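Local coordinates for YesW protein (Bacillus subtilis, PDB 2Z8S) that cleaves type I rhamnogalacturonan of plant cell walls by endo-type elimination, releasing oligosaccharides, and requires calcium or manganese for activity, at residues G175-Q180 / N555-Q560; S139-Q144 / V265-A270; A114-V119 / A493-K498. All blocks are in the same frame, centred on the assembly; numbering follows the deposited sequence.

Contact 1. Residues G175-Q180 / N555-Q560; sequences GAHYTQ and NIAYNQ. With CA (calcium ion), chain F; ADA (alpha-D-galactopyranuronic acid), chain C.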
loop_
_atom_site.group_PDB
_atom_site.type_symbol
_atom_site.label_atom_id
_atom_site.label_comp_id
_atom_site.label_asym_id
_atom_site.label_seq_id
_atom_site.Cartn_x
_atom_site.Cartn_y
_atom_site.Cartn_z
ATOM N N GLY A 175 -12.053 10.877 6.787
ATOM C CA GLY A 175 -11.431 10.141 7.873
ATOM C C GLY A 175 -10.740 8.895 7.392
ATOM O O GLY A 175 -11.086 8.355 6.341
ATOM N N ALA A 176 -9.765 8.447 8.171
ATOM C CA ALA A 176 -8.968 7.260 7.872
ATOM C C ALA A 176 -9.794 6.030 7.466
ATOM O O ALA A 176 -9.365 5.231 6.636
ATOM C CB ALA A 176 -8.093 6.911 9.071
ATOM N N HIS A 177 -10.968 5.878 8.072
ATOM C CA HIS A 177 -11.700 4.627 7.962
ATOM C C HIS A 177 -12.802 4.658 6.937
ATOM O O HIS A 177 -13.370 3.618 6.600
ATOM C CB HIS A 177 -12.216 4.216 9.327
ATOM C CG HIS A 177 -11.120 4.030 10.315
ATOM N ND1 HIS A 177 -10.242 2.969 10.249
ATOM C CD2 HIS A 177 -10.712 4.799 11.352
ATOM C CE1 HIS A 177 -9.364 3.072 11.230
ATOM N NE2 HIS A 177 -9.623 4.176 11.910
ATOM N N TYR A 178 -13.069 5.861 6.439
ATOM C CA TYR A 178 -14.102 6.096 5.443
ATOM C C TYR A 178 -13.667 5.724 4.018
ATOM O O TYR A 178 -13.885 4.590 3.603
ATOM C CB TYR A 178 -14.631 7.533 5.573
ATOM C CG TYR A 178 -15.294 7.741 6.905
ATOM C CD1 TYR A 178 -16.634 7.363 7.101
ATOM C CD2 TYR A 178 -14.584 8.256 7.993
ATOM C CE1 TYR A 178 -17.239 7.523 8.318
ATOM C CE2 TYR A 178 -15.193 8.405 9.225
ATOM C CZ TYR A 178 -16.515 8.030 9.375
ATOM O OH TYR A 178 -17.146 8.178 10.569
ATOM N N THR A 179 -13.054 6.658 3.287
ATOM C CA THR A 179 -12.586 6.403 1.918
ATOM C C THR A 179 -11.368 5.480 1.851
ATOM O O THR A 179 -10.275 5.811 2.329
ATOM C CB THR A 179 -12.261 7.712 1.170
ATOM O OG1 THR A 179 -13.437 8.518 1.092
ATOM C CG2 THR A 179 -11.744 7.438 -0.239
ATOM N N GLN A 180 -11.574 4.314 1.249
ATOM C CA GLN A 180 -10.476 3.427 0.924
ATOM C C GLN A 180 -10.442 3.330 -0.584
ATOM O O GLN A 180 -11.327 2.726 -1.206
ATOM C CB GLN A 180 -10.660 2.047 1.566
ATOM C CG GLN A 180 -11.025 2.043 3.058
ATOM C CD GLN A 180 -10.236 3.066 3.896
ATOM O OE1 GLN A 180 -10.724 3.538 4.934
ATOM N NE2 GLN A 180 -9.029 3.420 3.439
ATOM N N ASN A 555 -2.907 2.627 1.441
ATOM C CA ASN A 555 -3.713 3.741 1.913
ATOM C C ASN A 555 -4.806 3.329 2.871
ATOM O O ASN A 555 -5.228 4.132 3.680
ATOM C CB ASN A 555 -4.337 4.522 0.742
ATOM C CG ASN A 555 -5.463 3.747 0.037
ATOM O OD1 ASN A 555 -5.210 2.943 -0.858
ATOM N ND2 ASN A 555 -6.702 3.999 0.437
ATOM N N ILE A 556 -5.288 2.092 2.778
ATOM C CA ILE A 556 -6.549 1.786 3.448
ATOM C C ILE A 556 -6.389 1.903 4.950
ATOM O O ILE A 556 -5.340 1.546 5.482
ATOM C CB ILE A 556 -7.186 0.429 3.027
ATOM C CG1 ILE A 556 -6.396 -0.753 3.586
ATOM C CG2 ILE A 556 -7.343 0.356 1.515
ATOM C CD1 ILE A 556 -7.233 -1.959 3.850
ATOM N N ALA A 557 -7.416 2.443 5.607
ATOM C CA ALA A 557 -7.482 2.547 7.063
ATOM C C ALA A 557 -6.123 2.864 7.688
ATOM O O ALA A 557 -5.526 3.884 7.359
ATOM C CB ALA A 557 -8.078 1.294 7.652
ATOM N N TYR A 558 -5.624 1.995 8.561
ATOM C CA TYR A 558 -4.314 2.214 9.147
ATOM C C TYR A 558 -3.232 1.570 8.326
ATOM O O TYR A 558 -3.008 0.353 8.400
ATOM C CB TYR A 558 -4.251 1.760 10.595
ATOM C CG TYR A 558 -5.158 2.553 11.480
ATOM C CD1 TYR A 558 -5.519 3.861 11.148
ATOM C CD2 TYR A 558 -5.647 2.009 12.661
ATOM C CE1 TYR A 558 -6.362 4.598 11.962
ATOM C CE2 TYR A 558 -6.495 2.739 13.491
ATOM C CZ TYR A 558 -6.841 4.029 13.138
ATOM O OH TYR A 558 -7.676 4.741 13.956
ATOM N N ASN A 559 -2.545 2.428 7.571
ATOM C CA ASN A 559 -1.570 2.021 6.569
ATOM C C ASN A 559 -0.530 1.063 7.090
ATOM O O ASN A 559 0.210 1.389 8.028
ATOM C CB ASN A 559 -0.907 3.239 5.948
ATOM C CG ASN A 559 -1.902 4.275 5.549
ATOM O OD1 ASN A 559 -2.996 4.344 6.107
ATOM N ND2 ASN A 559 -1.546 5.090 4.582
ATOM N N GLN A 560 -0.497 -0.128 6.485
ATOM C CA GLN A 560 0.543 -1.106 6.775
ATOM C C GLN A 560 1.594 -1.072 5.684
ATOM O O GLN A 560 1.311 -0.637 4.562
ATOM C CB GLN A 560 -0.035 -2.507 6.924
ATOM C CG GLN A 560 -0.949 -2.667 8.103
ATOM C CD GLN A 560 -0.361 -2.125 9.391
ATOM O OE1 GLN A 560 -0.795 -1.086 9.886
ATOM N NE2 GLN A 560 0.620 -2.830 9.947
HETATM CA CA CA F . -5.059 5.318 5.727
HETATM C C1 ADA C . -7.706 7.979 17.801
HETATM C C2 ADA C . -6.222 8.097 17.408
HETATM C C3 ADA C . -5.940 7.208 16.176
HETATM C C4 ADA C . -6.227 5.755 16.542
HETATM C C5 ADA C . -7.752 5.686 16.789
HETATM C C6 ADA C . -8.191 4.255 17.139
HETATM O O1 ADA C . -8.566 8.670 16.903
HETATM O O2 ADA C . -5.856 9.466 17.182
HETATM O O3 ADA C . -4.587 7.329 15.716
HETATM O O4 ADA C . -5.437 5.422 17.709
HETATM O O5 ADA C . -8.176 6.588 17.854
HETATM O O6B ADA C . -8.006 3.347 16.307
HETATM O O6A ADA C . -8.711 4.066 18.249
HETATM O O HOH W 1 -7.351 5.818 5.072
HETATM O O HOH W 2 -7.632 5.641 2.076
HETATM O O HOH W 3 -5.437 7.195 7.288
#
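H177 and Y558 meet with their rings steeply inclined: the planes stand at 69°, and the imidazole brings CE1 over one face of the phenol in an offset edge-to-face pair whose centroids are 4.4 Å apart. From the same edge H177 NE2 donates to Y558 OH (2.9 Å), nearly in the imidazole plane and fairly straight at 160°. H177 CG lies anti to the carbonyl carbon (chi1 -59°), which swings the ring across to its partner. Y558 OH in turn donates to O6B of the chain C galacturonate (2.8 Å), at the edge of the phenol. Tyrosine suits this place because its face receives the histidine while its hydroxyl both accepts and donates. A phenylalanine here would probably leave the H177 N-H and the sugar carboxylate each without this mate. Beside the imidazole, A557 is small enough for its CA-H to approach A176 O (3.3 Å), and its CB rests 3.8 Å from H177 ND1. Q180 CB packs on I556 CG2 (3.7 Å). The 555-560 loop binds calcium through N555 O, A557 O and N559 OD1; D116 OD2 and two waters, one donating to A176 O, complete this metal site beside the substrate-binding cleft.

Contact 2. Residues S139-Q144 / V265-A270; sequences SKDNSQ and VDRFLA. With ADA (alpha-D-galactopyranuronic acid), chain C.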
loop_
_atom_site.group_PDB
_atom_site.type_symbol
_atom_site.label_atom_id
_atom_site.label_comp_id
_atom_site.label_asym_id
_atom_site.label_seq_id
_atom_site.Cartn_x
_atom_site.Cartn_y
_atom_site.Cartn_z
ATOM N N SER A 139 -11.115 16.210 9.587
ATOM C CA SER A 139 -11.389 14.784 9.361
ATOM C C SER A 139 -11.474 14.010 10.680
ATOM O O SER A 139 -10.845 14.379 11.661
ATOM C CB SER A 139 -10.365 14.155 8.421
ATOM O OG SER A 139 -9.091 14.116 9.014
ATOM N N LYS A 140 -12.258 12.938 10.691
ATOM C CA LYS A 140 -12.696 12.318 11.945
ATOM C C LYS A 140 -12.514 10.803 12.009
ATOM O O LYS A 140 -12.794 10.080 11.044
ATOM C CB LYS A 140 -14.174 12.655 12.205
ATOM C CG LYS A 140 -14.497 14.146 12.425
ATOM C CD LYS A 140 -14.012 14.647 13.769
ATOM C CE LYS A 140 -14.565 16.034 14.078
ATOM N NZ LYS A 140 -13.714 17.135 13.567
ATOM N N ASP A 141 -12.053 10.321 13.158
ATOM C CA ASP A 141 -12.114 8.897 13.441
ATOM C C ASP A 141 -13.584 8.549 13.611
ATOM O O ASP A 141 -14.403 9.413 13.938
ATOM C CB ASP A 141 -11.363 8.553 14.717
ATOM C CG ASP A 141 -11.459 7.081 15.060
ATOM O OD1 ASP A 141 -10.671 6.293 14.498
ATOM O OD2 ASP A 141 -12.318 6.713 15.893
ATOM N N ASN A 142 -13.920 7.290 13.372
ATOM C CA ASN A 142 -15.306 6.861 13.468
ATOM C C ASN A 142 -15.933 7.110 14.832
ATOM O O ASN A 142 -17.142 7.283 14.925
ATOM C CB ASN A 142 -15.446 5.409 13.053
ATOM C CG ASN A 142 -15.286 5.222 11.567
ATOM O OD1 ASN A 142 -14.514 5.934 10.920
ATOM N ND2 ASN A 142 -16.015 4.265 11.013
ATOM N N SER A 143 -15.108 7.162 15.873
ATOM C CA SER A 143 -15.578 7.451 17.227
ATOM C C SER A 143 -15.939 8.930 17.485
ATOM O O SER A 143 -16.684 9.226 18.423
ATOM C CB SER A 143 -14.534 7.000 18.243
ATOM O OG SER A 143 -13.387 7.821 18.143
ATOM N N GLN A 144 -15.412 9.847 16.673
ATOM C CA GLN A 144 -15.598 11.294 16.891
ATOM C C GLN A 144 -16.713 11.868 16.045
ATOM O O GLN A 144 -16.692 11.741 14.818
ATOM C CB GLN A 144 -14.340 12.072 16.522
ATOM C CG GLN A 144 -13.155 11.889 17.424
ATOM C CD GLN A 144 -11.849 11.956 16.652
ATOM O OE1 GLN A 144 -11.746 12.642 15.626
ATOM N NE2 GLN A 144 -10.841 11.231 17.135
ATOM N N VAL A 265 -20.218 0.885 11.719
ATOM C CA VAL A 265 -20.841 0.781 10.404
ATOM C C VAL A 265 -19.883 1.243 9.303
ATOM O O VAL A 265 -19.872 0.702 8.193
ATOM C CB VAL A 265 -22.163 1.598 10.339
ATOM C CG1 VAL A 265 -21.936 3.049 10.754
ATOM C CG2 VAL A 265 -22.780 1.536 8.943
ATOM N N ASP A 266 -19.078 2.244 9.629
ATOM C CA ASP A 266 -18.255 2.904 8.640
ATOM C C ASP A 266 -16.790 2.499 8.723
ATOM O O ASP A 266 -15.895 3.328 8.543
ATOM C CB ASP A 266 -18.420 4.411 8.763
ATOM C CG ASP A 266 -19.772 4.892 8.290
ATOM O OD1 ASP A 266 -20.461 4.146 7.545
ATOM O OD2 ASP A 266 -20.130 6.036 8.664
ATOM N N ARG A 267 -16.565 1.213 8.971
ATOM C CA ARG A 267 -15.227 0.654 9.085
ATOM C C ARG A 267 -14.834 -0.065 7.789
ATOM O O ARG A 267 -14.928 -1.284 7.660
ATOM C CB ARG A 267 -15.151 -0.280 10.291
ATOM C CG ARG A 267 -15.272 0.427 11.625
ATOM C CD ARG A 267 -14.027 1.213 11.923
ATOM N NE ARG A 267 -14.180 2.030 13.121
ATOM C CZ ARG A 267 -13.178 2.633 13.761
ATOM N NH1 ARG A 267 -11.922 2.520 13.322
ATOM N NH2 ARG A 267 -13.441 3.360 14.843
ATOM N N PHE A 268 -14.376 0.716 6.829
ATOM C CA PHE A 268 -14.116 0.193 5.513
ATOM C C PHE A 268 -12.705 -0.277 5.350
ATOM O O PHE A 268 -11.785 0.252 5.963
ATOM C CB PHE A 268 -14.456 1.231 4.455
ATOM C CG PHE A 268 -15.867 1.720 4.545
ATOM C CD1 PHE A 268 -16.904 0.970 4.021
ATOM C CD2 PHE A 268 -16.161 2.916 5.189
ATOM C CE1 PHE A 268 -18.203 1.416 4.109
ATOM C CE2 PHE A 268 -17.458 3.368 5.282
ATOM C CZ PHE A 268 -18.481 2.616 4.742
ATOM N N LEU A 269 -12.562 -1.320 4.551
ATOM C CA LEU A 269 -11.274 -1.753 4.082
ATOM C C LEU A 269 -11.492 -2.097 2.633
ATOM O O LEU A 269 -12.619 -2.330 2.201
ATOM C CB LEU A 269 -10.765 -2.969 4.855
ATOM C CG LEU A 269 -10.461 -2.843 6.345
ATOM C CD1 LEU A 269 -10.059 -4.191 6.915
ATOM C CD2 LEU A 269 -9.369 -1.822 6.593
ATOM N N ALA A 270 -10.415 -2.096 1.870
ATOM C CA ALA A 270 -10.513 -2.364 0.467
ATOM C C ALA A 270 -9.248 -3.056 0.060
ATOM O O ALA A 270 -8.211 -2.890 0.694
ATOM C CB ALA A 270 -10.711 -1.080 -0.304
HETATM C C1 ADA C . -7.706 7.979 17.801
HETATM C C2 ADA C . -6.222 8.097 17.408
HETATM C C3 ADA C . -5.940 7.208 16.176
HETATM C C4 ADA C . -6.227 5.755 16.542
HETATM C C5 ADA C . -7.752 5.686 16.789
HETATM C C6 ADA C . -8.191 4.255 17.139
HETATM O O1 ADA C . -8.566 8.670 16.903
HETATM O O2 ADA C . -5.856 9.466 17.182
HETATM O O3 ADA C . -4.587 7.329 15.716
HETATM O O4 ADA C . -5.437 5.422 17.709
HETATM O O5 ADA C . -8.176 6.588 17.854
HETATM O O6B ADA C . -8.006 3.347 16.307
HETATM O O6A ADA C . -8.711 4.066 18.249
HETATM O O HOH W 4 -10.206 3.906 14.768
#
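N142 runs alongside R267, carried there by a type I beta turn from D141 to Q144 that also contains an Asx turn. The contact joins the loop after strand 129-136 to the start of strand 268-273, in the family 11 lyase domain of the beta-propeller clan. N142 CB sits over one face of the guanidinium, 3.4 Å from R267 NH2, an apolar atom resting on a flat cation. CG continues over the rim of the same face, 3.7 Å from R267 NE, the two side chains running antiparallel. At the tip OD1 turns toward the ring of Y178, while ND2 donates to D266 O (2.6 Å, 162° at the hydrogen). That carbonyl oxygen lies close to the amide plane of N142, yet the donor stands above the carbonyl plane of D266. ND2 also bonds N263 O; asparagine is short enough to cover the arginine and still reach the backbone beyond.

R267 NH2 has its strongest partner in N263 OD1; its salt bridge to D141 OD2 is long. That oxygen is gripped inside its own turn by S143 N (2.8 Å) and S143 OG (2.7 Å), arriving from opposite faces of the carboxylate plane. A water links both segments to the bound sugar: it lies close to D141 OD1, accepts from R267 NH1 and donates to O6B of the chain C galacturonate.

Contact 3. Residues A114-V119 / A493-K498; sequences ANDASV and ANNGTK. With CA (calcium ion), chain F; ADA (alpha-D-galactopyranuronic acid), chain B.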
loop_
_atom_site.group_PDB
_atom_site.type_symbol
_atom_site.label_atom_id
_atom_site.label_comp_id
_atom_site.label_asym_id
_atom_site.label_seq_id
_atom_site.Cartn_x
_atom_site.Cartn_y
_atom_site.Cartn_z
ATOM N N ALA A 114 -2.233 17.106 2.133
ATOM C CA ALA A 114 -2.105 15.907 1.309
ATOM C C ALA A 114 -1.928 14.678 2.203
ATOM O O ALA A 114 -1.126 14.681 3.138
ATOM C CB ALA A 114 -0.957 16.045 0.336
ATOM N N ASN A 115 -2.691 13.632 1.919
ATOM C CA ASN A 115 -2.757 12.490 2.800
ATOM C C ASN A 115 -2.294 11.186 2.128
ATOM O O ASN A 115 -1.266 11.164 1.447
ATOM C CB ASN A 115 -4.181 12.381 3.350
ATOM C CG ASN A 115 -4.266 11.494 4.549
ATOM O OD1 ASN A 115 -4.633 10.330 4.435
ATOM N ND2 ASN A 115 -3.904 12.025 5.713
ATOM N N ASP A 116 -3.045 10.105 2.337
ATOM C CA ASP A 116 -2.740 8.799 1.747
ATOM C C ASP A 116 -2.671 8.853 0.230
ATOM O O ASP A 116 -3.478 9.508 -0.426
ATOM C CB ASP A 116 -3.793 7.767 2.160
ATOM C CG ASP A 116 -3.765 7.453 3.641
ATOM O OD1 ASP A 116 -2.819 7.871 4.352
ATOM O OD2 ASP A 116 -4.705 6.780 4.103
ATOM N N ALA A 117 -1.697 8.163 -0.332
ATOM C CA ALA A 117 -1.611 8.070 -1.774
ATOM C C ALA A 117 -1.680 6.629 -2.220
ATOM O O ALA A 117 -1.536 5.690 -1.415
ATOM C CB ALA A 117 -0.351 8.726 -2.295
ATOM N N SER A 118 -1.948 6.471 -3.509
ATOM C CA SER A 118 -1.805 5.207 -4.175
ATOM C C SER A 118 -1.218 5.501 -5.541
ATOM O O SER A 118 -1.180 6.660 -5.978
ATOM C CB SER A 118 -3.152 4.511 -4.294
ATOM O OG SER A 118 -2.990 3.204 -4.818
ATOM N N VAL A 119 -0.738 4.462 -6.211
ATOM C CA VAL A 119 -0.193 4.637 -7.542
ATOM C C VAL A 119 -0.870 3.732 -8.544
ATOM O O VAL A 119 -1.311 2.630 -8.216
ATOM C CB VAL A 119 1.309 4.388 -7.603
ATOM C CG1 VAL A 119 2.060 5.581 -7.059
ATOM C CG2 VAL A 119 1.659 3.105 -6.876
ATOM N N ALA A 493 4.804 13.256 7.717
ATOM C CA ALA A 493 3.942 12.109 7.569
ATOM C C ALA A 493 2.530 12.566 7.877
ATOM O O ALA A 493 2.297 13.746 8.148
ATOM C CB ALA A 493 4.377 11.018 8.514
ATOM N N ASN A 494 1.580 11.641 7.824
ATOM C CA ASN A 494 0.173 11.995 7.947
ATOM C C ASN A 494 -0.487 11.166 9.008
ATOM O O ASN A 494 0.160 10.361 9.669
ATOM C CB ASN A 494 -0.551 11.771 6.619
ATOM C CG ASN A 494 0.262 12.236 5.416
ATOM O OD1 ASN A 494 0.432 11.494 4.437
ATOM N ND2 ASN A 494 0.773 13.466 5.487
ATOM N N ASN A 495 -1.788 11.369 9.163
ATOM C CA ASN A 495 -2.612 10.516 10.006
ATOM C C ASN A 495 -2.246 10.575 11.476
ATOM O O ASN A 495 -2.420 9.601 12.209
ATOM C CB ASN A 495 -2.596 9.086 9.476
ATOM C CG ASN A 495 -3.079 9.004 8.054
ATOM O OD1 ASN A 495 -3.853 9.847 7.611
ATOM N ND2 ASN A 495 -2.624 7.997 7.322
ATOM N N GLY A 496 -1.749 11.741 11.893
ATOM C CA GLY A 496 -1.425 11.997 13.291
ATOM C C GLY A 496 -0.299 11.102 13.760
ATOM O O GLY A 496 0.793 11.097 13.167
ATOM N N THR A 497 -0.578 10.325 14.806
ATOM C CA THR A 497 0.426 9.467 15.444
ATOM C C THR A 497 0.676 8.154 14.696
ATOM O O THR A 497 1.642 7.432 15.007
ATOM C CB THR A 497 0.071 9.186 16.915
ATOM O OG1 THR A 497 -1.267 8.688 16.997
ATOM C CG2 THR A 497 0.179 10.469 17.739
ATOM N N LYS A 498 -0.187 7.841 13.722
ATOM C CA LYS A 498 0.079 6.738 12.802
ATOM C C LYS A 498 1.300 7.081 11.975
ATOM O O LYS A 498 2.056 6.195 11.580
ATOM C CB LYS A 498 -1.101 6.477 11.884
ATOM C CG LYS A 498 -2.305 5.943 12.591
ATOM C CD LYS A 498 -2.045 4.552 13.133
ATOM C CE LYS A 498 -3.232 4.103 13.959
ATOM N NZ LYS A 498 -2.956 2.850 14.715
HETATM CA CA CA F . -5.059 5.318 5.727
HETATM C C1 ADA B . -4.913 4.079 17.716
HETATM C C2 ADA B . -4.804 3.579 19.168
HETATM C C3 ADA B . -3.755 4.422 19.944
HETATM C C4 ADA B . -2.435 4.505 19.162
HETATM C C5 ADA B . -2.739 5.065 17.780
HETATM C C6 ADA B . -1.453 5.181 17.005
HETATM O O2 ADA B . -6.082 3.676 19.810
HETATM O O3 ADA B . -3.524 3.895 21.256
HETATM O O4 ADA B . -1.858 3.203 19.003
HETATM O O5 ADA B . -3.623 4.144 17.096
HETATM O O6B ADA B . -0.944 4.131 16.560
HETATM O O6A ADA B . -0.987 6.326 16.866
HETATM O O HOH W 1 -7.351 5.818 5.072
HETATM O O HOH W 3 -5.437 7.195 7.288
#
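N494 enters the contact beside N115, the two side chains passing side by side and pointing contrary ways, with N494 CB 3.5 Å from N115 ND2. The N494 amide lies over the A114-N115 backbone without bonding to it. Its OD1 is hydrogen-bonded instead to T502 OG1, which also bonds N115 O, and T502 thereby ties the loop to strand 109-120.

N495 makes the direct polar link, and its amide is used at both ends. Its OD1 accepts from N115 ND2 (2.9 Å, 157° at the hydrogen), the donor standing above the carbonyl plane of N495 while the acceptor lies nearly in the amide plane of N115. Its ND2 donates to D116 OD1 (3.0 Å) on the syn lone pair, and here amide and carboxylate planes are almost perpendicular, at 89°. Asparagine suits the place because one short side chain offers an acceptor to one strand residue and a donor to the next. N115 is steadied as well, since its OD1 accepts from the backbone D116 N (2.6 Å). The other oxygen of the aspartate, D116 OD2, binds the calcium ion (2.2 Å).

G496 turns the chain in a backbone conformation that residues with a side chain rarely adopt. T497 and K498 then face the galacturonate of chain B: T497 OG1 lies 2.4 Å from O6A, a doubtfully short hydrogen bond, and K498 NZ donates hydrogen bonds to both the ring oxygen O5 (2.8 Å) and the carboxylate oxygen O6B (3.0 Å). R415 NE binds the same sugar.

N115, N495, G496 and T497 bind substrate. N495 probably also acts in the second shell of the metal, with K133 and N559 likewise bonding the D116 carboxylate, whereas the lysine and arginine offer positive charge that would probably favour an acidic sugar.

Overall arrangement
Contact 1 stands between the other two: its centre is about 8 Å from that of contact 2 and about 9 Å from that of contact 3, whereas contacts 2 and 3 are about 15 Å apart between centres and do not touch, their nearest atoms being about 6 Å apart. A probable hydrogen bond between H177 O and F268 N (3.1 Å) joins contact 1 to contact 2, and both reach the galacturonate of chain C. Toward contact 3 the tie is a probable hydrogen bond from N559 ND2 to D116 OD1 (3.1 Å). Together they probably line one substrate-binding cleft, with the calcium ion and two of its waters shared by contacts 1 and 3, and contact 3 holding the second galacturonate.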